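Local coordinates for Serine/threonine-protein kinase/endoribonuclease IRE1 (Saccharomyces cerevisiae, PDB 2BE1) that senses unfolded proteins in the endoplasmic reticulum lumen through its lumenal domain, auto-activating the enzyme that splices HAC1 mRNA in the unfolded protein response, at residues 111-116 against 177-182. Sequence-based numbering, arbitrary orientation.
Sequences DEKVYT and LGIHSY
An antiparallel backbone ladder joins residues 112-116, which begin strand 112-127, to 178-182, which lie on and just after strand 167-179, near one extremity of the lumenal domain. Thr116 and Gly178 form a hydrogen-bonded pair, Thr116 N to Gly178 O at 3.1 Å and Gly178 N to Thr116 O at 2.9 Å. Beyond the non-hydrogen-bonded pair Tyr115 and Ile179, the ladder continues with His180 N to Val114 O (3.1 Å) and Val114 N to His180 O, the less straight of the two. Tyr182 N closes the series on Glu112 O, at 3.3 Å. Side chains on one face of this end of the sheet are Lys113, Tyr115, Ile179 and Ser181. Ile179 lies alongside Tyr115, its CD1 over one ring face. The Lys113 chain turns at chi2 (97°), sets CG against Ile179 CD1 (3.5 Å) and Ser181 CB, and brings NZ to Asp111 OD1 in a 2.9 Å salt bridge. An alanine at Lys113 is likely to leave the Asp111 carboxylate without this counter-charge, close to the like-charged Asp183, and to take away the methylene contact on Ile179 CD1. Ser181 OG sits beside Asp111 OD1 and hydrogen-bonds Asp183 OD1. The other face carries Val114, Thr116, His180 and Tyr182; here Phe137 of the second subunit meets the rings of His180 and Tyr182, and its Met123 packs on Val114, consistent with this antiparallel sheet of the unfolded-protein-sensing domain helping to form the dimer. Glu112 OE1 approaches Tyr182 CE1 with carboxylate and ring planes 72° apart, while hydrogen-bonding His95 of strand 94-97, the neighbour across 112-127.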
loop_
_atom_site.group_PDB
_atom_site.type_symbol
_atom_site.label_atom_id
_atom_site.label_comp_id
_atom_site.label_asym_id
_atom_site.label_seq_id
_atom_site.Cartn_x
_atom_site.Cartn_y
_atom_site.Cartn_z
ATOM N N ASP A 111 4.748 -27.264 -5.284
ATOM C CA ASP A 111 4.247 -26.120 -6.088
ATOM C C ASP A 111 4.683 -24.714 -5.666
ATOM O O ASP A 111 4.942 -24.469 -4.494
ATOM C CB ASP A 111 2.709 -26.141 -6.206
ATOM C CG ASP A 111 2.173 -25.098 -7.219
ATOM O OD1 ASP A 111 1.071 -24.556 -6.963
ATOM O OD2 ASP A 111 2.857 -24.808 -8.250
ATOM N N GLU A 112 4.708 -23.797 -6.640
ATOM C CA GLU A 112 4.967 -22.385 -6.392
ATOM C C GLU A 112 3.804 -21.383 -6.643
ATOM O O GLU A 112 3.133 -21.423 -7.674
ATOM C CB GLU A 112 6.208 -21.974 -7.154
ATOM C CG GLU A 112 6.234 -22.450 -8.544
ATOM C CD GLU A 112 7.138 -21.593 -9.356
ATOM O OE1 GLU A 112 6.803 -20.434 -9.597
ATOM O OE2 GLU A 112 8.212 -22.047 -9.746
ATOM N N LYS A 113 3.590 -20.504 -5.658
ATOM C CA LYS A 113 2.710 -19.330 -5.745
ATOM C C LYS A 113 3.505 -17.985 -5.860
ATOM O O LYS A 113 4.706 -17.899 -5.540
ATOM C CB LYS A 113 1.773 -19.270 -4.521
ATOM C CG LYS A 113 0.605 -20.219 -4.526
ATOM C CD LYS A 113 0.936 -21.466 -3.719
ATOM C CE LYS A 113 0.007 -22.666 -4.006
ATOM N NZ LYS A 113 0.931 -23.875 -4.173
ATOM N N VAL A 114 2.812 -16.946 -6.328
ATOM C CA VAL A 114 3.304 -15.564 -6.294
ATOM C C VAL A 114 2.211 -14.575 -5.838
ATOM O O VAL A 114 1.124 -14.535 -6.417
ATOM C CB VAL A 114 3.976 -15.144 -7.649
ATOM C CG1 VAL A 114 3.061 -15.269 -8.798
ATOM C CG2 VAL A 114 4.412 -13.729 -7.595
ATOM N N TYR A 115 2.501 -13.806 -4.791
ATOM C CA TYR A 115 1.507 -12.923 -4.152
ATOM C C TYR A 115 1.743 -11.486 -4.525
ATOM O O TYR A 115 2.712 -10.876 -4.109
ATOM C CB TYR A 115 1.566 -13.028 -2.638
ATOM C CG TYR A 115 1.307 -14.418 -2.123
ATOM C CD1 TYR A 115 2.200 -15.453 -2.382
ATOM C CD2 TYR A 115 0.165 -14.716 -1.354
ATOM C CE1 TYR A 115 1.975 -16.759 -1.890
ATOM C CE2 TYR A 115 -0.074 -16.008 -0.852
ATOM C CZ TYR A 115 0.854 -17.019 -1.129
ATOM O OH TYR A 115 0.711 -18.307 -0.682
ATOM N N THR A 116 0.863 -10.951 -5.344
ATOM C CA THR A 116 0.942 -9.570 -5.710
ATOM C C THR A 116 -0.183 -8.841 -5.052
ATOM O O THR A 116 -1.305 -9.315 -4.977
ATOM C CB THR A 116 0.842 -9.353 -7.184
ATOM O OG1 THR A 116 -0.432 -9.788 -7.639
ATOM C CG2 THR A 116 1.839 -10.138 -7.829
ATOM N N LEU A 177 -5.633 -8.471 -2.789
ATOM C CA LEU A 177 -4.574 -9.457 -2.831
ATOM C C LEU A 177 -4.864 -10.408 -3.976
ATOM O O LEU A 177 -6.013 -10.802 -4.178
ATOM C CB LEU A 177 -4.574 -10.226 -1.530
ATOM C CG LEU A 177 -3.467 -11.226 -1.593
ATOM C CD1 LEU A 177 -2.290 -10.661 -0.832
ATOM C CD2 LEU A 177 -4.024 -12.466 -0.948
ATOM N N GLY A 178 -3.838 -10.772 -4.728
ATOM C CA GLY A 178 -4.038 -11.612 -5.876
ATOM C C GLY A 178 -3.041 -12.700 -5.704
ATOM O O GLY A 178 -1.872 -12.424 -5.726
ATOM N N ILE A 179 -3.470 -13.939 -5.506
ATOM C CA ILE A 179 -2.491 -15.025 -5.466
ATOM C C ILE A 179 -2.535 -15.950 -6.687
ATOM O O ILE A 179 -3.597 -16.420 -7.067
ATOM C CB ILE A 179 -2.475 -15.739 -4.142
ATOM C CG1 ILE A 179 -2.107 -17.176 -4.358
ATOM C CG2 ILE A 179 -3.798 -15.620 -3.463
ATOM C CD1 ILE A 179 -1.486 -17.767 -3.194
ATOM N N HIS A 180 -1.357 -16.128 -7.315
ATOM C CA HIS A 180 -1.186 -16.787 -8.639
ATOM C C HIS A 180 -0.341 -18.009 -8.619
ATOM O O HIS A 180 0.851 -17.957 -8.750
ATOM C CB HIS A 180 -0.664 -15.836 -9.709
ATOM C CG HIS A 180 -1.604 -14.705 -9.997
ATOM N ND1 HIS A 180 -2.983 -14.818 -9.840
ATOM C CD2 HIS A 180 -1.371 -13.430 -10.416
ATOM C CE1 HIS A 180 -3.556 -13.666 -10.159
ATOM N NE2 HIS A 180 -2.600 -12.807 -10.510
ATOM N N SER A 181 -1.017 -19.124 -8.455
ATOM C CA SER A 181 -0.386 -20.407 -8.301
ATOM C C SER A 181 -0.302 -21.013 -9.689
ATOM O O SER A 181 -1.251 -20.924 -10.463
ATOM C CB SER A 181 -1.245 -21.264 -7.362
ATOM O OG SER A 181 -0.615 -22.489 -7.020
ATOM N N TYR A 182 0.835 -21.626 -9.998
ATOM C CA TYR A 182 1.139 -22.058 -11.367
ATOM C C TYR A 182 0.529 -23.362 -11.781
ATOM O O TYR A 182 0.371 -23.618 -12.969
ATOM C CB TYR A 182 2.625 -22.164 -11.576
ATOM C CG TYR A 182 3.275 -20.814 -11.692
ATOM C CD1 TYR A 182 3.578 -20.064 -10.544
ATOM C CD2 TYR A 182 3.591 -20.274 -12.949
ATOM C CE1 TYR A 182 4.182 -18.827 -10.641
ATOM C CE2 TYR A 182 4.206 -19.040 -13.058
ATOM C CZ TYR A 182 4.495 -18.326 -11.894
ATOM O OH TYR A 182 5.109 -17.101 -11.966
#